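Local structure of aminoglycoside N(3)-acetyltransferase (Enterobacter cloacae, 6NP3) at residues Thr41-Leu46 against Glu103-Tyr108; Ala86-His91 against Pro190-Gly195; Asp229-Thr234 against Arg247-Ala252. The protein catalyses transfer of an acetyl group from acetyl-CoA to the 3-amino group of 2-deoxystreptamine aminoglycosides, and probably confers resistance to gentamicin, kanamycin and related antibiotics. All coordinates share one frame; numbering follows the deposited sequence. Where two conformers were deposited one is given.

Overall arrangement
Contact 1 joins helix 39-50 to helix 101-106; contact 2 joins the loop after helix 78-83 to strand 184-193 of the two-stranded hairpin. Their segments alternate along the chain and their centres are about 23 Å apart, yet R106 NH1 makes a weak hydrogen bond to D90 O. Contact 3 follows both in sequence, about 25 Å from contact 1 and about 36 Å from contact 2 (centre to centre), across the chain's centre from contact 2; it sets helix 222-233 against strand 244-250 of the mixed sheet. The bound gentamicin-type ligand is about 14 Å from the R247 side chain. Contact 1 lies near CoA-binding A100, whose side chain is about 5 Å from that of F104; contact 2 lies away from the annotated sites.

Contact 1: Thr41-Leu46 against Glu103-Tyr108; sequences TLVDAL and EFIRTY
V43 packs between helices 39-50 and 101-106 of the antibiotic N-acetyltransferase fold. Its CG1 stands anti to the backbone N (chi1 174°), which leaves CG2 beside that N and pointed at the second helix. There CG2 rests 3.9 Å from F104 CB and 4.0 Å from I105 CG1. A short, branched valine suits this place because its two methyls do separate jobs: CG2 fills the angle between F104 and I105, while CG1 comes 4.3 Å from Y108 CD1. Of F104 mainly the base touches V43. The ring runs on past it to P39 and Q40, and its side chain is about 5 Å from that of A100, a residue that binds CoA.

Beyond the helix end, Y108 swings its ring back toward helix 39-50, with CG anti to the backbone N (chi1 -168°). The planes of the ring and the D44 carboxylate are 65° apart. D44 OD1 and Y108 OH stand too far apart to bond directly, and a water spans them. Tyrosine supplies both an apolar flank for V43 and a polar tip. D44 OD1, already hydrogen-bonded to Q40 NE2, takes a 2.8 Å bond from the water, whose oxygen is 2.6 Å from Y108 OH.

Contact 2: Ala86-His91 against Pro190-Gly195; sequences AFDPDH and PLLREG
The outer end of the β-hairpin made by strands 184-193 and 196-205 receives the irregular segment 86-91 through one direct backbone bond and one water bridge. F87 N donates to P190 O over 2.8 Å, nearly straight at 174°, though tilted from the carbonyl plane. Proline has no N-H to offer, but its carbonyl serves fully as acceptor. One step on, a water donates to F87 O at 2.6 Å and accepts from L192 N at 2.8 Å. The sequence of bonds, P190 O to F87 N and F87 O to L192 N, is that of parallel strand pairing, with water standing in for the second bond as the chains diverge.

L192 lies over this seam, its CG beside the backbone N (chi1 -77°). CG and CD1 both lie 3.7 Å from F87 O, while CD2 turns to A86 CB, also at 3.7 Å, and CD1 reaches D88. A86 is small enough to let the leucine settle close to the backbone. The F87 ring turns away from the hairpin into a buried site, where it meets W62 edge-to-face. D88 bends the segment onward, OD1 accepting from D90 N at 3.2 Å in an Asx turn. Across the seam, E194 and G195 both have positive phi, easily adopted by glycine, as in the type I′ turn typical of two-residue β-hairpins.

Contact 3: Asp229-Thr234 against Arg247-Ala252; sequences DYLART and RLIDAA
Y230 reaches from helix 222-233 to I249 and D250 at the end of strand 244-250. CB points toward the strand and CG is anti to the backbone N (chi1 179°), which carries the ring straight off the helix. T234 OG1 sits 3.5 Å above one face, over the ring centre; the same hydroxyl donates to Y230 O, tying the residues that follow the helix back to its last turn. On the strand side, CE2 comes 4.1 Å from I249 CG2, the tyrosine and isoleucine running alongside with their tips heading opposite ways. F257 meets the ring edge-to-face. At the tip, OH accepts a 2.7 Å bond from a water lying in the ring plane and is also hydrogen-bonded to D253 OD2. That water in turn accepts from D250 N at 2.8 Å.

This is where the strand passes into helix 251-265, with D250 as N-cap, its OD2 accepting from D253 N. Tyrosine thus suits a buried position whose far end borders polar groups. The next residue, L231, spreads its two methyls over the strand: CD2 lies 4.2 Å from I249 CD1, and CD1 meets the aliphatic part of R247, whose bent chain carries NH2 to S159 OG; the gap from L231 CD1 to R247 CD is 4.2 Å.

Contact 1: Thr41-Leu46 against Glu103-Tyr108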
ATOM      1  N   THR A  41      -2.313 -17.299  -9.380  1.00 18.74           N
ATOM      2  CA  THR A  41      -3.652 -17.833  -9.118  1.00 19.16           C
ATOM      3  C   THR A  41      -4.471 -16.874  -8.264  1.00 17.47           C
ATOM      4  O   THR A  41      -5.653 -16.635  -8.532  1.00 17.63           O
ATOM      5  CB  THR A  41      -3.545 -19.205  -8.444  1.00 21.30           C
ATOM      6  OG1 THR A  41      -2.830 -20.090  -9.317  1.00 23.90           O
ATOM      7  CG2 THR A  41      -4.923 -19.785  -8.131  1.00 21.90           C
ATOM      8  N   LEU A  42      -3.853 -16.310  -7.232  1.00 17.01           N
ATOM      9  CA  LEU A  42      -4.555 -15.365  -6.378  1.00 16.42           C
ATOM     10  C   LEU A  42      -4.753 -14.021  -7.053  1.00 15.69           C
ATOM     11  O   LEU A  42      -5.805 -13.406  -6.868  1.00 15.86           O
ATOM     12  CB  LEU A  42      -3.808 -15.221  -5.065  1.00 17.58           C
ATOM     13  CG  LEU A  42      -4.421 -14.250  -4.062  1.00 17.28           C
ATOM     14  CD1 LEU A  42      -5.836 -14.538  -3.728  1.00 18.49           C
ATOM     15  CD2 LEU A  42      -3.566 -14.291  -2.780  1.00 18.34           C
ATOM     16  N   VAL A  43      -3.781 -13.541  -7.827  1.00 15.75           N
ATOM     17  CA  VAL A  43      -4.007 -12.328  -8.612  1.00 15.94           C
ATOM     18  C   VAL A  43      -5.214 -12.514  -9.533  1.00 15.65           C
ATOM     19  O   VAL A  43      -6.104 -11.655  -9.615  1.00 15.93           O
ATOM     20  CB  VAL A  43      -2.737 -11.962  -9.403  1.00 16.52           C
ATOM     21  CG1 VAL A  43      -2.992 -10.803 -10.329  1.00 17.26           C
ATOM     22  CG2 VAL A  43      -1.606 -11.638  -8.481  1.00 17.80           C
ATOM     23  N   ASP A  44      -5.251 -13.637 -10.266  1.00 16.20           N
ATOM     24  CA  ASP A  44      -6.378 -13.908 -11.158  1.00 16.66           C
ATOM     25  C   ASP A  44      -7.684 -13.972 -10.388  1.00 15.70           C
ATOM     26  O   ASP A  44      -8.725 -13.505 -10.864  1.00 16.47           O
ATOM     27  CB  ASP A  44      -6.170 -15.220 -11.925  1.00 18.37           C
ATOM     28  CG  ASP A  44      -5.004 -15.167 -12.890  1.00 20.46           C
ATOM     29  OD1 ASP A  44      -4.595 -14.069 -13.319  1.00 20.92           O
ATOM     30  OD2 ASP A  44      -4.515 -16.254 -13.266  1.00 22.47           O
ATOM     31  N   ALA A  45      -7.664 -14.588  -9.213  1.00 15.65           N
ATOM     32  CA  ALA A  45      -8.883 -14.685  -8.422  1.00 15.48           C
ATOM     33  C   ALA A  45      -9.361 -13.308  -7.962  1.00 15.39           C
ATOM     34  O   ALA A  45     -10.564 -13.032  -7.980  1.00 16.09           O
ATOM     35  CB  ALA A  45      -8.628 -15.570  -7.207  1.00 15.29           C
ATOM     36  N   LEU A  46      -8.440 -12.438  -7.537  1.00 15.17           N
ATOM     37  CA  LEU A  46      -8.821 -11.090  -7.127  1.00 15.59           C
ATOM     38  C   LEU A  46      -9.456 -10.317  -8.275  1.00 15.26           C
ATOM     39  O   LEU A  46     -10.470  -9.629  -8.095  1.00 15.15           O
ATOM     40  CB  LEU A  46      -7.592 -10.345  -6.607  1.00 17.39           C
ATOM     41  CG  LEU A  46      -6.925 -10.858  -5.332  1.00 20.83           C
ATOM     42  CD1 LEU A  46      -5.571 -10.225  -5.134  1.00 23.19           C
ATOM     43  CD2 LEU A  46      -7.854 -10.567  -4.160  1.00 23.87           C
ATOM     44  N   GLU A 103       4.819  -8.069  -7.243  1.00 15.86           N
ATOM     45  CA  GLU A 103       5.461  -8.108  -8.553  1.00 16.28           C
ATOM     46  C   GLU A 103       4.550  -8.740  -9.595  1.00 17.07           C
ATOM     47  O   GLU A 103       4.588  -8.340 -10.760  1.00 17.35           O
ATOM     48  CB  GLU A 103       6.811  -8.822  -8.428  1.00 18.25           C
ATOM     49  CG  GLU A 103       7.598  -8.972  -9.724  1.00 19.77           C
ATOM     50  CD  GLU A 103       8.121  -7.660 -10.283  1.00 19.66           C
ATOM     51  OE1 GLU A 103       8.843  -7.701 -11.312  1.00 22.37           O
ATOM     52  OE2 GLU A 103       7.829  -6.573  -9.717  1.00 18.28           O
ATOM     53  N   PHE A 104       3.709  -9.697  -9.185  1.00 16.69           N
ATOM     54  CA  PHE A 104       2.729 -10.275 -10.096  1.00 16.41           C
ATOM     55  C   PHE A 104       1.639  -9.265 -10.420  1.00 16.08           C
ATOM     56  O   PHE A 104       1.197  -9.173 -11.565  1.00 17.20           O
ATOM     57  CB  PHE A 104       2.110 -11.540  -9.493  1.00 17.54           C
ATOM     58  CG  PHE A 104       3.078 -12.678  -9.351  1.00 18.50           C
ATOM     59  CD1 PHE A 104       3.905 -12.767  -8.250  1.00 19.19           C
ATOM     60  CD2 PHE A 104       3.184 -13.643 -10.337  1.00 20.51           C
ATOM     61  CE1 PHE A 104       4.820 -13.800  -8.127  1.00 20.77           C
ATOM     62  CE2 PHE A 104       4.082 -14.680 -10.217  1.00 21.86           C
ATOM     63  CZ  PHE A 104       4.901 -14.765  -9.119  1.00 21.70           C
ATOM     64  N   ILE A 105       1.176  -8.505  -9.426  1.00 15.00           N
ATOM     65  CA  ILE A 105       0.185  -7.468  -9.702  1.00 14.37           C
ATOM     66  C   ILE A 105       0.732  -6.448 -10.695  1.00 14.87           C
ATOM     67  O   ILE A 105       0.090  -6.098 -11.694  1.00 15.88           O
ATOM     68  CB  ILE A 105      -0.268  -6.805  -8.385  1.00 14.24           C
ATOM     69  CG1 ILE A 105      -1.029  -7.815  -7.512  1.00 15.20           C
ATOM     70  CG2 ILE A 105      -1.131  -5.586  -8.681  1.00 14.18           C
ATOM     71  CD1 ILE A 105      -1.464  -7.279  -6.155  1.00 16.45           C
ATOM     72  N   ARG A 106       1.916  -5.919 -10.416  1.00 15.21           N
ATOM     73  CA  ARG A 106       2.378  -4.796 -11.213  1.00 15.70           C
ATOM     74  C   ARG A 106       2.712  -5.189 -12.651  1.00 15.76           C
ATOM     75  O   ARG A 106       2.639  -4.340 -13.540  1.00 16.42           O
ATOM     76  CB  ARG A 106       3.541  -4.080 -10.524  1.00 17.69           C
ATOM     77  CG  ARG A 106       4.877  -4.765 -10.635  1.00 18.87           C
ATOM     78  CD  ARG A 106       5.754  -4.122 -11.701  1.00 19.54           C
ATOM     79  NE  ARG A 106       7.010  -4.843 -11.833  1.00 18.86           N
ATOM     80  CZ  ARG A 106       7.790  -4.783 -12.899  1.00 20.13           C
ATOM     81  NH1 ARG A 106       7.492  -3.947 -13.878  1.00 21.08           N
ATOM     82  NH2 ARG A 106       8.895  -5.511 -12.944  1.00 21.69           N
ATOM     83  N   THR A 107       3.066  -6.450 -12.906  1.00 16.58           N
ATOM     84  CA  THR A 107       3.324  -6.919 -14.269  1.00 18.03           C
ATOM     85  C   THR A 107       2.075  -7.413 -14.997  1.00 18.23           C
ATOM     86  O   THR A 107       2.172  -7.853 -16.151  1.00 19.70           O
ATOM     87  CB  THR A 107       4.395  -8.026 -14.264  1.00 19.72           C
ATOM     88  OG1 THR A 107       3.988  -9.100 -13.416  1.00 20.17           O
ATOM     89  CG2 THR A 107       5.742  -7.471 -13.823  1.00 19.97           C
ATOM     90  N   TYR A 108       0.914  -7.365 -14.367  1.00 17.05           N
ATOM     91  CA  TYR A 108      -0.301  -7.806 -15.035  1.00 17.98           C
ATOM     92  C   TYR A 108      -0.581  -6.911 -16.237  1.00 17.93           C
ATOM     93  O   TYR A 108      -0.433  -5.685 -16.162  1.00 17.23           O
ATOM     94  CB  TYR A 108      -1.471  -7.728 -14.062  1.00 18.05           C
ATOM     95  CG  TYR A 108      -2.699  -8.426 -14.561  1.00 18.57           C
ATOM     96  CD1 TYR A 108      -2.786  -9.807 -14.490  1.00 21.10           C
ATOM     97  CD2 TYR A 108      -3.762  -7.717 -15.109  1.00 18.59           C
ATOM     98  CE1 TYR A 108      -3.887 -10.473 -14.951  1.00 21.69           C
ATOM     99  CE2 TYR A 108      -4.882  -8.383 -15.569  1.00 20.02           C
ATOM    100  CZ  TYR A 108      -4.927  -9.758 -15.477  1.00 21.30           C
ATOM    101  OH  TYR A 108      -6.032 -10.436 -15.930  1.00 24.09           O
TER
HETATM  102  O   HOH W   1      -6.552 -12.816 -14.894  1.00 27.68           O

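Contact 2: Ala86-His91 against Pro190-Gly195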
ATOM      1  N   ALA A  86      17.451   5.559 -12.649  1.00 17.43           N
ATOM      2  CA  ALA A  86      16.184   6.274 -12.561  1.00 17.39           C
ATOM      3  C   ALA A  86      15.016   5.302 -12.434  1.00 16.89           C
ATOM      4  O   ALA A  86      15.023   4.209 -13.012  1.00 17.39           O
ATOM      5  CB  ALA A  86      15.958   7.147 -13.792  1.00 19.07           C
ATOM      6  N   PHE A  87      14.016   5.690 -11.633  1.00 16.10           N
ATOM      7  CA  PHE A  87      12.789   4.905 -11.522  1.00 14.93           C
ATOM      8  C   PHE A  87      12.075   4.870 -12.864  1.00 15.94           C
ATOM      9  O   PHE A  87      11.697   5.910 -13.407  1.00 17.45           O
ATOM     10  CB  PHE A  87      11.871   5.503 -10.459  1.00 14.87           C
ATOM     11  CG  PHE A  87      10.560   4.770 -10.297  1.00 14.46           C
ATOM     12  CD1 PHE A  87      10.518   3.493  -9.769  1.00 14.65           C
ATOM     13  CD2 PHE A  87       9.366   5.384 -10.633  1.00 15.01           C
ATOM     14  CE1 PHE A  87       9.327   2.847  -9.597  1.00 15.17           C
ATOM     15  CE2 PHE A  87       8.152   4.705 -10.450  1.00 15.27           C
ATOM     16  CZ  PHE A  87       8.165   3.461  -9.929  1.00 15.17           C
ATOM     17  N   ASP A  88      11.894   3.678 -13.399  1.00 16.29           N
ATOM     18  CA  ASP A  88      11.187   3.504 -14.664  1.00 17.47           C
ATOM     19  C   ASP A  88       9.942   2.687 -14.354  1.00 17.66           C
ATOM     20  O   ASP A  88      10.063   1.485 -14.058  1.00 17.72           O
ATOM     21  CB  ASP A  88      12.081   2.761 -15.655  1.00 20.50           C
ATOM     22  CG  ASP A  88      11.452   2.637 -17.019  1.00 25.08           C
ATOM     23  OD1 ASP A  88      10.213   2.789 -17.111  1.00 25.59           O
ATOM     24  OD2 ASP A  88      12.198   2.372 -17.989  1.00 28.49           O
ATOM     25  N   PRO A  89       8.748   3.299 -14.345  1.00 18.14           N
ATOM     26  CA  PRO A  89       7.562   2.580 -13.854  1.00 18.36           C
ATOM     27  C   PRO A  89       7.249   1.331 -14.648  1.00 17.75           C
ATOM     28  O   PRO A  89       6.670   0.384 -14.098  1.00 18.94           O
ATOM     29  CB  PRO A  89       6.443   3.629 -13.970  1.00 20.52           C
ATOM     30  CG  PRO A  89       6.954   4.666 -14.917  1.00 23.24           C
ATOM     31  CD  PRO A  89       8.435   4.704 -14.681  1.00 21.11           C
ATOM     32  N   ASP A  90       7.644   1.282 -15.924  1.00 18.94           N
ATOM     33  CA  ASP A  90       7.341   0.118 -16.743  1.00 20.30           C
ATOM     34  C   ASP A  90       8.234  -1.074 -16.421  1.00 20.17           C
ATOM     35  O   ASP A  90       7.872  -2.211 -16.750  1.00 22.42           O
ATOM     36  CB  ASP A  90       7.448   0.459 -18.239  1.00 23.93           C
ATOM     37  CG  ASP A  90       6.450   1.528 -18.675  1.00 27.58           C
ATOM     38  OD1 ASP A  90       5.278   1.471 -18.250  1.00 29.06           O
ATOM     39  OD2 ASP A  90       6.832   2.419 -19.466  1.00 30.83           O
ATOM     40  N   HIS A  91       9.396  -0.845 -15.804  1.00 19.32           N
ATOM     41  CA  HIS A  91      10.380  -1.905 -15.612  1.00 19.82           C
ATOM     42  C   HIS A  91      10.835  -2.114 -14.178  1.00 20.18           C
ATOM     43  O   HIS A  91      11.393  -3.173 -13.882  1.00 23.34           O
ATOM     44  CB  HIS A  91      11.598  -1.644 -16.502  1.00 22.54           C
ATOM     45  CG  HIS A  91      11.250  -1.600 -17.959  1.00 25.12           C
ATOM     46  ND1 HIS A  91      11.006  -0.424 -18.635  1.00 27.12           N
ATOM     47  CD2 HIS A  91      11.022  -2.597 -18.846  1.00 27.80           C
ATOM     48  CE1 HIS A  91      10.696  -0.699 -19.891  1.00 28.50           C
ATOM     49  NE2 HIS A  91      10.698  -2.009 -20.042  1.00 29.27           N
ATOM     50  N   PRO A 190      15.368   9.263  -7.801  1.00 16.02           N
ATOM     51  CA  PRO A 190      15.714   9.582  -9.193  1.00 16.79           C
ATOM     52  C   PRO A 190      14.539   9.284 -10.109  1.00 18.62           C
ATOM     53  O   PRO A 190      14.107   8.125 -10.220  1.00 18.73           O
ATOM     54  CB  PRO A 190      16.909   8.659  -9.455  1.00 16.89           C
ATOM     55  CG  PRO A 190      16.622   7.442  -8.628  1.00 18.11           C
ATOM     56  CD  PRO A 190      15.742   7.885  -7.446  1.00 17.41           C
ATOM     57  N   LEU A 191      13.975  10.331 -10.706  1.00 20.69           N
ATOM     58  CA  LEU A 191      12.796  10.206 -11.556  1.00 22.03           C
ATOM     59  C   LEU A 191      13.203  10.321 -13.019  1.00 22.00           C
ATOM     60  O   LEU A 191      14.274  10.839 -13.344  1.00 22.63           O
ATOM     61  CB  LEU A 191      11.788  11.318 -11.258  1.00 25.97           C
ATOM     62  CG  LEU A 191      11.325  11.571  -9.837  1.00 29.47           C
ATOM     63  CD1 LEU A 191      10.257  12.662  -9.818  1.00 31.01           C
ATOM     64  CD2 LEU A 191      10.799  10.309  -9.218  1.00 31.16           C
ATOM     65  N   LEU A 192      12.318   9.873 -13.906  1.00 22.56           N
ATOM     66  CA  LEU A 192      12.447  10.138 -15.336  1.00 25.30           C
ATOM     67  C   LEU A 192      11.557  11.323 -15.685  1.00 28.54           C
ATOM     68  O   LEU A 192      10.366  11.327 -15.355  1.00 28.79           O
ATOM     69  CB  LEU A 192      12.035   8.932 -16.180  1.00 26.35           C
ATOM     70  CG  LEU A 192      13.042   7.789 -16.265  1.00 27.66           C
ATOM     71  CD1 LEU A 192      12.417   6.622 -17.014  1.00 28.87           C
ATOM     72  CD2 LEU A 192      14.336   8.236 -16.916  1.00 27.92           C
ATOM     73  N   ARG A 193      12.137  12.328 -16.331  1.00 33.17           N
ATOM     74  CA  ARG A 193      11.399  13.490 -16.814  1.00 38.26           C
ATOM     75  C   ARG A 193      11.859  13.753 -18.241  1.00 41.36           C
ATOM     76  O   ARG A 193      13.005  14.161 -18.467  1.00 40.03           O
ATOM     77  CB  ARG A 193      11.634  14.693 -15.901  1.00 40.23           C
ATOM     78  CG  ARG A 193      10.840  14.590 -14.595  1.00 42.63           C
ATOM     79  CD  ARG A 193      11.059  15.772 -13.652  1.00 44.81           C
ATOM     80  NE  ARG A 193      10.242  15.644 -12.445  1.00 46.49           N
ATOM     81  CZ  ARG A 193      10.334  16.442 -11.388  1.00 47.32           C
ATOM     82  NH1 ARG A 193      11.214  17.430 -11.370  1.00 47.52           N
ATOM     83  NH2 ARG A 193       9.547  16.252 -10.341  1.00 47.87           N
ATOM     84  N   GLU A 194      10.981  13.479 -19.202  1.00 44.65           N
ATOM     85  CA  GLU A 194      11.321  13.588 -20.616  1.00 48.84           C
ATOM     86  C   GLU A 194      12.565  12.757 -20.941  1.00 46.44           C
ATOM     87  O   GLU A 194      13.491  13.209 -21.621  1.00 45.76           O
ATOM     88  CB  GLU A 194      11.490  15.053 -21.028  1.00 55.51           C
ATOM     89  CG  GLU A 194      10.187  15.857 -21.063  1.00 60.89           C
ATOM     90  CD  GLU A 194      10.391  17.364 -21.151  1.00 66.97           C
ATOM     91  OE1 GLU A 194       9.416  18.106 -20.897  1.00 67.67           O
ATOM     92  OE2 GLU A 194      11.511  17.812 -21.469  1.00 67.48           O
ATOM     93  N   GLY A 195      12.588  11.528 -20.432  1.00 44.54           N
ATOM     94  CA  GLY A 195      13.630  10.575 -20.760  1.00 43.24           C
ATOM     95  C   GLY A 195      14.940  10.754 -20.027  1.00 42.30           C
ATOM     96  O   GLY A 195      15.866   9.960 -20.249  1.00 42.74           O
TER
HETATM   97  O   HOH W   2      10.237   8.066 -13.321  1.00 24.03           O

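Contact 3: Asp229-Thr234 against Arg247-Ala252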
ATOM      1  N   ASP A 229      -6.648  -1.846  17.703  0.52 19.51           N
ATOM      2  CA  ASP A 229      -7.791  -1.286  18.415  0.52 19.65           C
ATOM      3  C   ASP A 229      -9.046  -1.387  17.561  0.52 18.17           C
ATOM      4  O   ASP A 229     -10.071  -1.920  18.003  0.52 18.42           O
ATOM      5  CB  ASP A 229      -7.509   0.168  18.806  0.52 21.06           C
ATOM      6  CG  ASP A 229      -7.305   0.350  20.300  0.52 23.74           C
ATOM      7  OD1 ASP A 229      -7.503  -0.606  21.074  0.52 26.30           O
ATOM      8  OD2 ASP A 229      -6.951   1.467  20.720  0.52 22.55           O
ATOM      9  N   TYR A 230      -8.943  -0.975  16.294  1.00 17.17           N
ATOM     10  CA  TYR A 230     -10.110  -0.956  15.413  1.00 16.15           C
ATOM     11  C   TYR A 230     -10.705  -2.344  15.289  1.00 15.49           C
ATOM     12  O   TYR A 230     -11.922  -2.521  15.386  1.00 16.27           O
ATOM     13  CB  TYR A 230      -9.714  -0.433  14.037  1.00 15.23           C
ATOM     14  CG  TYR A 230     -10.815  -0.382  13.030  1.00 14.27           C
ATOM     15  CD1 TYR A 230     -11.657   0.683  12.987  1.00 14.32           C
ATOM     16  CD2 TYR A 230     -11.002  -1.405  12.105  1.00 14.71           C
ATOM     17  CE1 TYR A 230     -12.646   0.764  12.016  1.00 14.48           C
ATOM     18  CE2 TYR A 230     -11.995  -1.349  11.165  1.00 14.56           C
ATOM     19  CZ  TYR A 230     -12.814  -0.270  11.126  1.00 14.01           C
ATOM     20  OH  TYR A 230     -13.780  -0.239  10.149  1.00 15.21           O
ATOM     21  N   LEU A 231      -9.853  -3.336  15.080  1.00 16.23           N
ATOM     22  CA  LEU A 231     -10.341  -4.688  14.879  1.00 17.14           C
ATOM     23  C   LEU A 231     -10.929  -5.272  16.152  1.00 17.97           C
ATOM     24  O   LEU A 231     -11.782  -6.159  16.074  1.00 19.63           O
ATOM     25  CB  LEU A 231      -9.219  -5.569  14.343  1.00 19.15           C
ATOM     26  CG  LEU A 231      -8.786  -5.200  12.920  1.00 20.59           C
ATOM     27  CD1 LEU A 231      -7.537  -5.981  12.517  1.00 23.04           C
ATOM     28  CD2 LEU A 231      -9.898  -5.459  11.908  1.00 20.26           C
ATOM     29  N   ALA A 232     -10.536  -4.771  17.311  1.00 17.65           N
ATOM     30  CA  ALA A 232     -11.147  -5.216  18.555  1.00 18.57           C
ATOM     31  C   ALA A 232     -12.495  -4.574  18.797  1.00 18.19           C
ATOM     32  O   ALA A 232     -13.216  -5.026  19.693  1.00 19.14           O
ATOM     33  CB  ALA A 232     -10.239  -4.858  19.735  1.00 21.18           C
ATOM     34  N   ARG A 233     -12.843  -3.526  18.039  1.00 18.32           N
ATOM     35  CA  ARG A 233     -13.990  -2.688  18.326  1.00 19.24           C
ATOM     36  C   ARG A 233     -15.028  -2.644  17.218  1.00 18.23           C
ATOM     37  O   ARG A 233     -16.005  -1.903  17.360  1.00 20.65           O
ATOM     38  CB  ARG A 233     -13.522  -1.245  18.564  1.00 20.96           C
ATOM     39  CG  ARG A 233     -12.800  -1.044  19.883  1.00 22.99           C
ATOM     40  CD  ARG A 233     -12.175   0.341  19.940  1.00 25.71           C
ATOM     41  NE  ARG A 233     -11.516   0.616  21.216  1.00 27.88           N
ATOM     42  CZ  ARG A 233     -11.995   1.441  22.141  1.00 29.36           C
ATOM     43  NH1 ARG A 233     -13.132   2.089  21.936  1.00 31.18           N
ATOM     44  NH2 ARG A 233     -11.325   1.625  23.269  1.00 30.88           N
ATOM     45  N   THR A 234     -14.851  -3.396  16.127  1.00 16.93           N
ATOM     46  CA  THR A 234     -15.629  -3.212  14.909  1.00 16.52           C
ATOM     47  C   THR A 234     -15.999  -4.557  14.324  1.00 16.23           C
ATOM     48  O   THR A 234     -15.187  -5.485  14.304  1.00 17.46           O
ATOM     49  CB  THR A 234     -14.794  -2.454  13.858  1.00 16.58           C
ATOM     50  OG1 THR A 234     -14.213  -1.296  14.461  1.00 17.26           O
ATOM     51  CG2 THR A 234     -15.639  -2.025  12.693  1.00 17.50           C
ATOM     52  N   ARG A 247      -9.611 -10.651   6.299  1.00 15.72           N
ATOM     53  CA  ARG A 247     -10.556  -9.645   6.738  1.00 16.47           C
ATOM     54  C   ARG A 247     -10.791  -8.667   5.600  1.00 14.48           C
ATOM     55  O   ARG A 247      -9.879  -8.373   4.830  1.00 14.98           O
ATOM     56  CB  ARG A 247      -9.959  -8.799   7.884  1.00 20.91           C
ATOM     57  CG  ARG A 247      -9.832  -9.521   9.218  1.00 24.50           C
ATOM     58  CD  ARG A 247      -8.550  -9.110   9.960  1.00 28.27           C
ATOM     59  NE  ARG A 247      -7.383  -9.419   9.145  1.00 32.21           N
ATOM     60  CZ  ARG A 247      -6.717 -10.564   9.191  1.00 33.39           C
ATOM     61  NH1 ARG A 247      -7.077 -11.518  10.034  1.00 35.08           N
ATOM     62  NH2 ARG A 247      -5.685 -10.755   8.390  1.00 32.95           N
ATOM     63  N   LEU A 248     -11.997  -8.115   5.538  1.00 13.99           N
ATOM     64  CA  LEU A 248     -12.357  -7.125   4.524  1.00 13.20           C
ATOM     65  C   LEU A 248     -12.847  -5.879   5.243  1.00 13.27           C
ATOM     66  O   LEU A 248     -13.895  -5.890   5.891  1.00 15.38           O
ATOM     67  CB  LEU A 248     -13.399  -7.693   3.569  1.00 14.08           C
ATOM     68  CG  LEU A 248     -13.677  -6.870   2.328  1.00 14.28           C
ATOM     69  CD1 LEU A 248     -12.450  -6.708   1.445  1.00 14.20           C
ATOM     70  CD2 LEU A 248     -14.778  -7.544   1.528  1.00 16.07           C
ATOM     71  N   ILE A 249     -12.059  -4.817   5.151  1.00 13.01           N
ATOM     72  CA  ILE A 249     -12.198  -3.632   5.988  1.00 12.83           C
ATOM     73  C   ILE A 249     -12.646  -2.446   5.149  1.00 12.50           C
ATOM     74  O   ILE A 249     -12.110  -2.211   4.057  1.00 12.75           O
ATOM     75  CB  ILE A 249     -10.822  -3.314   6.613  1.00 14.04           C
ATOM     76  CG1 ILE A 249     -10.394  -4.427   7.565  1.00 15.15           C
ATOM     77  CG2 ILE A 249     -10.825  -1.970   7.330  1.00 14.74           C
ATOM     78  CD1 ILE A 249      -8.941  -4.415   7.934  1.00 16.99           C
ATOM     79  N   ASP A 250     -13.621  -1.683   5.646  0.61 12.84           N
ATOM     80  CA  ASP A 250     -13.991  -0.432   4.999  0.61 13.25           C
ATOM     81  C   ASP A 250     -12.875   0.587   5.234  0.61 12.34           C
ATOM     82  O   ASP A 250     -12.568   0.944   6.383  0.61 12.76           O
ATOM     83  CB  ASP A 250     -15.328   0.093   5.527  0.61 14.63           C
ATOM     84  CG  ASP A 250     -15.757   1.355   4.817  0.61 16.30           C
ATOM     85  OD1 ASP A 250     -16.377   1.256   3.750  0.61 20.27           O
ATOM     86  OD2 ASP A 250     -15.449   2.474   5.237  0.61 15.61           O
ATOM     87  N   ALA A 251     -12.253   1.055   4.152  1.00 11.73           N
ATOM     88  CA  ALA A 251     -11.052   1.875   4.274  1.00 11.84           C
ATOM     89  C   ALA A 251     -11.370   3.241   4.854  1.00 11.35           C
ATOM     90  O   ALA A 251     -10.650   3.749   5.720  1.00 11.90           O
ATOM     91  CB  ALA A 251     -10.372   2.036   2.916  1.00 12.25           C
ATOM     92  N   ALA A 252     -12.425   3.884   4.361  1.00 11.79           N
ATOM     93  CA  ALA A 252     -12.777   5.190   4.898  1.00 12.97           C
ATOM     94  C   ALA A 252     -13.057   5.105   6.390  1.00 12.84           C
ATOM     95  O   ALA A 252     -12.689   6.005   7.155  1.00 13.45           O
ATOM     96  CB  ALA A 252     -13.979   5.763   4.153  1.00 13.97           C
TER
HETATM   97  O   HOH W   3     -14.350  -2.152   8.303  1.00 16.33           O